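Local coordinates for Lmo0325 protein (Listeria monocytogenes EGD-e, PDB 4RYK) that probably binds DNA as an Rgg-like transcriptional regulator that joins a helix-turn-helix domain to a helical C-terminal repeat domain, at residues A[91-96]-A[125-130]. Sequence-based numbering, arbitrary orientation.
Sequences GKNDVV and QTINHY
Val-95 and Ile-127 make the apolar part of this contact, with Val-95 CB 4.0 Å from Ile-127 CG2. Each residue directs its CB toward the other segment, and their two CA atoms lie 6.9 Å apart. The second methyl of the valine, Val-95 CG2, comes in 4.1 Å from Ile-127 CB, near the helix backbone. Ile-127 reaches out with both branches: CG2, set opposite its backbone N, meets the valine and lies 3.9 Å from the carbonyl O of Asn-93, while CD1 ends the other arm 4.2 Å from Asn-93 CA. Ile-127 is buried, while Asn-93 at the turn is exposed.

The turn links helix 82-91 to helix 95-108. Asn-93, with positive phi (53°), is the C-prime residue of a Schellman motif closing the first helix, in which Asp-94 N hydrogen-bonds to Leu-89 O, and Asn-93 N to Ser-90 O. Asp-94 then N-caps the next helix, its OD1 taking the N-H of Gly-97. Helix 113-132, whose segment 125-130 falls in the region assigned to the Rgg C-terminal family of the TPR clan, packs against this junction.

Polar groups touch the apolar ones without hydrogen bonds across the interface. Val-95 and Asn-128 meet at about a right angle. With Val-95 CG1 between its own backbone N and carbonyl carbon (chi1 85°), both valine methyls face the amide oxygen: Asn-128 OD1 lies 3.5 Å from Val-95 CG1 and 3.8 Å from Val-95 CG2. On helix 113-132, Gln-125, whose CB is directed away from the turn, accepts a hydrogen bond at OE1 from Ser-142 N.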
ATOM      1  N   GLY A  91       0.368  -2.384 -21.266  1.00 74.18           N
ATOM      2  CA  GLY A  91       1.150  -1.170 -21.243  1.00 79.18           C
ATOM      3  C   GLY A  91       2.185  -1.063 -22.339  1.00 81.71           C
ATOM      4  O   GLY A  91       2.316  -0.005 -22.934  1.00 87.41           O
ATOM      5  N   LYS A  92       2.928  -2.135 -22.612  1.00 83.15           N
ATOM      6  CA  LYS A  92       3.840  -2.113 -23.768  1.00 86.15           C
ATOM      7  C   LYS A  92       3.313  -2.952 -24.963  1.00 82.95           C
ATOM      8  O   LYS A  92       4.080  -3.415 -25.822  1.00 77.50           O
ATOM      9  CB  LYS A  92       5.323  -2.358 -23.369  1.00 91.69           C
ATOM     10  CG  LYS A  92       5.646  -3.496 -22.416  1.00 95.29           C
ATOM     11  CD  LYS A  92       5.521  -4.839 -23.122  1.00105.84           C
ATOM     12  CE  LYS A  92       6.544  -5.855 -22.628  1.00111.53           C
ATOM     13  NZ  LYS A  92       6.248  -6.304 -21.239  1.00115.84           N
ATOM     14  N   ASN A  93       1.978  -3.098 -25.034  1.00 80.94           N
ATOM     15  CA  ASN A  93       1.277  -3.617 -26.241  1.00 77.91           C
ATOM     16  C   ASN A  93       1.759  -4.933 -26.792  1.00 71.93           C
ATOM     17  O   ASN A  93       1.727  -5.181 -28.005  1.00 67.86           O
ATOM     18  CB  ASN A  93       1.361  -2.594 -27.362  1.00 85.30           C
ATOM     19  CG  ASN A  93       0.139  -1.748 -27.440  1.00 90.89           C
ATOM     20  OD1 ASN A  93      -0.640  -1.649 -26.484  1.00101.59           O
ATOM     21  ND2 ASN A  93      -0.057  -1.147 -28.584  1.00 94.96           N
ATOM     22  N   ASP A  94       2.194  -5.792 -25.895  1.00 66.97           N
ATOM     23  CA  ASP A  94       2.918  -6.957 -26.317  1.00 62.96           C
ATOM     24  C   ASP A  94       1.942  -8.109 -26.560  1.00 58.61           C
ATOM     25  O   ASP A  94       1.566  -8.839 -25.645  1.00 54.26           O
ATOM     26  CB  ASP A  94       3.925  -7.287 -25.255  1.00 63.23           C
ATOM     27  CG  ASP A  94       4.631  -8.516 -25.536  1.00 60.78           C
ATOM     28  OD1 ASP A  94       4.416  -9.121 -26.623  1.00 55.98           O
ATOM     29  OD2 ASP A  94       5.383  -8.888 -24.633  1.00 65.82           O
ATOM     30  N   VAL A  95       1.566  -8.270 -27.827  1.00 57.00           N
ATOM     31  CA  VAL A  95       0.492  -9.164 -28.223  1.00 54.30           C
ATOM     32  C   VAL A  95       1.009 -10.599 -28.164  1.00 53.59           C
ATOM     33  O   VAL A  95       0.272 -11.500 -27.769  1.00 50.94           O
ATOM     34  CB  VAL A  95      -0.132  -8.702 -29.589  1.00 59.08           C
ATOM     35  CG1 VAL A  95       0.630  -9.246 -30.797  1.00 58.45           C
ATOM     36  CG2 VAL A  95      -1.606  -9.054 -29.662  1.00 61.11           C
ATOM     37  N   VAL A  96       2.286 -10.802 -28.487  1.00 51.17           N
ATOM     38  CA  VAL A  96       2.902 -12.111 -28.327  1.00 54.03           C
ATOM     39  C   VAL A  96       2.881 -12.558 -26.868  1.00 52.50           C
ATOM     40  O   VAL A  96       2.463 -13.660 -26.568  1.00 50.89           O
ATOM     41  CB  VAL A  96       4.332 -12.133 -28.896  1.00 59.97           C
ATOM     42  CG1 VAL A  96       4.989 -13.496 -28.696  1.00 63.17           C
ATOM     43  CG2 VAL A  96       4.312 -11.750 -30.375  1.00 59.27           C
ATOM     44  N   GLN A 125      -7.298  -8.998 -29.996  1.00 53.92           N
ATOM     45  CA  GLN A 125      -7.967  -8.542 -31.234  1.00 57.55           C
ATOM     46  C   GLN A 125      -7.806  -7.013 -31.416  1.00 57.26           C
ATOM     47  O   GLN A 125      -7.474  -6.547 -32.511  1.00 62.18           O
ATOM     48  CB  GLN A 125      -9.459  -8.882 -31.278  1.00 62.27           C
ATOM     49  CG  GLN A 125      -9.837 -10.343 -31.085  1.00 68.00           C
ATOM     50  CD  GLN A 125     -11.324 -10.517 -30.742  1.00 79.14           C
ATOM     51  OE1 GLN A 125     -11.950  -9.662 -30.098  1.00 81.22           O
ATOM     52  NE2 GLN A 125     -11.889 -11.631 -31.164  1.00 83.62           N
ATOM     53  N   THR A 126      -7.989  -6.226 -30.359  1.00 52.99           N
ATOM     54  CA  THR A 126      -7.814  -4.779 -30.479  1.00 57.37           C
ATOM     55  C   THR A 126      -6.405  -4.364 -30.913  1.00 58.66           C
ATOM     56  O   THR A 126      -6.266  -3.544 -31.828  1.00 54.59           O
ATOM     57  CB  THR A 126      -8.151  -4.065 -29.178  1.00 60.86           C
ATOM     58  OG1 THR A 126      -9.473  -4.448 -28.830  1.00 72.10           O
ATOM     59  CG2 THR A 126      -8.105  -2.560 -29.347  1.00 62.96           C
ATOM     60  N   ILE A 127      -5.380  -4.924 -30.272  1.00 54.78           N
ATOM     61  CA  ILE A 127      -3.999  -4.567 -30.599  1.00 58.28           C
ATOM     62  C   ILE A 127      -3.638  -4.976 -32.037  1.00 59.71           C
ATOM     63  O   ILE A 127      -3.102  -4.186 -32.783  1.00 59.39           O
ATOM     64  CB  ILE A 127      -3.004  -5.215 -29.620  1.00 60.07           C
ATOM     65  CG1 ILE A 127      -3.188  -4.601 -28.225  1.00 61.18           C
ATOM     66  CG2 ILE A 127      -1.566  -5.037 -30.118  1.00 62.73           C
ATOM     67  CD1 ILE A 127      -2.440  -5.317 -27.124  1.00 61.93           C
ATOM     68  N   ASN A 128      -3.932  -6.211 -32.426  1.00 60.89           N
ATOM     69  CA  ASN A 128      -3.656  -6.642 -33.798  1.00 65.22           C
ATOM     70  C   ASN A 128      -4.368  -5.842 -34.924  1.00 66.33           C
ATOM     71  O   ASN A 128      -3.730  -5.549 -35.923  1.00 69.80           O
ATOM     72  CB  ASN A 128      -3.907  -8.150 -33.940  1.00 67.11           C
ATOM     73  CG  ASN A 128      -2.705  -8.992 -33.527  1.00 69.38           C
ATOM     74  OD1 ASN A 128      -1.570  -8.515 -33.438  1.00 75.91           O
ATOM     75  ND2 ASN A 128      -2.950 -10.268 -33.321  1.00 72.97           N
ATOM     76  N   HIS A 129      -5.658  -5.501 -34.772  1.00 65.57           N
ATOM     77  CA  HIS A 129      -6.365  -4.535 -35.668  1.00 69.97           C
ATOM     78  C   HIS A 129      -5.603  -3.215 -35.741  1.00 70.57           C
ATOM     79  O   HIS A 129      -5.339  -2.729 -36.842  1.00 71.06           O
ATOM     80  CB  HIS A 129      -7.832  -4.270 -35.222  1.00 75.25           C
ATOM     81  CG  HIS A 129      -8.582  -3.234 -36.043  1.00 90.67           C
ATOM     82  ND1 HIS A 129      -8.766  -3.336 -37.411  1.00 96.31           N
ATOM     83  CD2 HIS A 129      -9.253  -2.111 -35.667  1.00 93.22           C
ATOM     84  CE1 HIS A 129      -9.480  -2.307 -37.844  1.00 98.64           C
ATOM     85  NE2 HIS A 129      -9.791  -1.551 -36.805  1.00 98.74           N
ATOM     86  N   TYR A 130      -5.248  -2.638 -34.590  1.00 65.08           N
ATOM     87  CA  TYR A 130      -4.465  -1.383 -34.560  1.00 68.91           C
ATOM     88  C   TYR A 130      -3.144  -1.491 -35.325  1.00 70.01           C
ATOM     89  O   TYR A 130      -2.775  -0.539 -36.009  1.00 71.38           O
ATOM     90  CB  TYR A 130      -4.180  -0.925 -33.131  1.00 68.64           C
ATOM     91  CG  TYR A 130      -3.163   0.196 -33.019  1.00 72.74           C
ATOM     92  CD1 TYR A 130      -1.798  -0.081 -32.824  1.00 74.53           C
ATOM     93  CD2 TYR A 130      -3.556   1.526 -33.114  1.00 75.45           C
ATOM     94  CE1 TYR A 130      -0.852   0.947 -32.724  1.00 78.01           C
ATOM     95  CE2 TYR A 130      -2.620   2.560 -33.007  1.00 85.58           C
ATOM     96  CZ  TYR A 130      -1.264   2.277 -32.809  1.00 82.65           C
ATOM     97  OH  TYR A 130      -0.343   3.317 -32.705  1.00 78.45           O
TER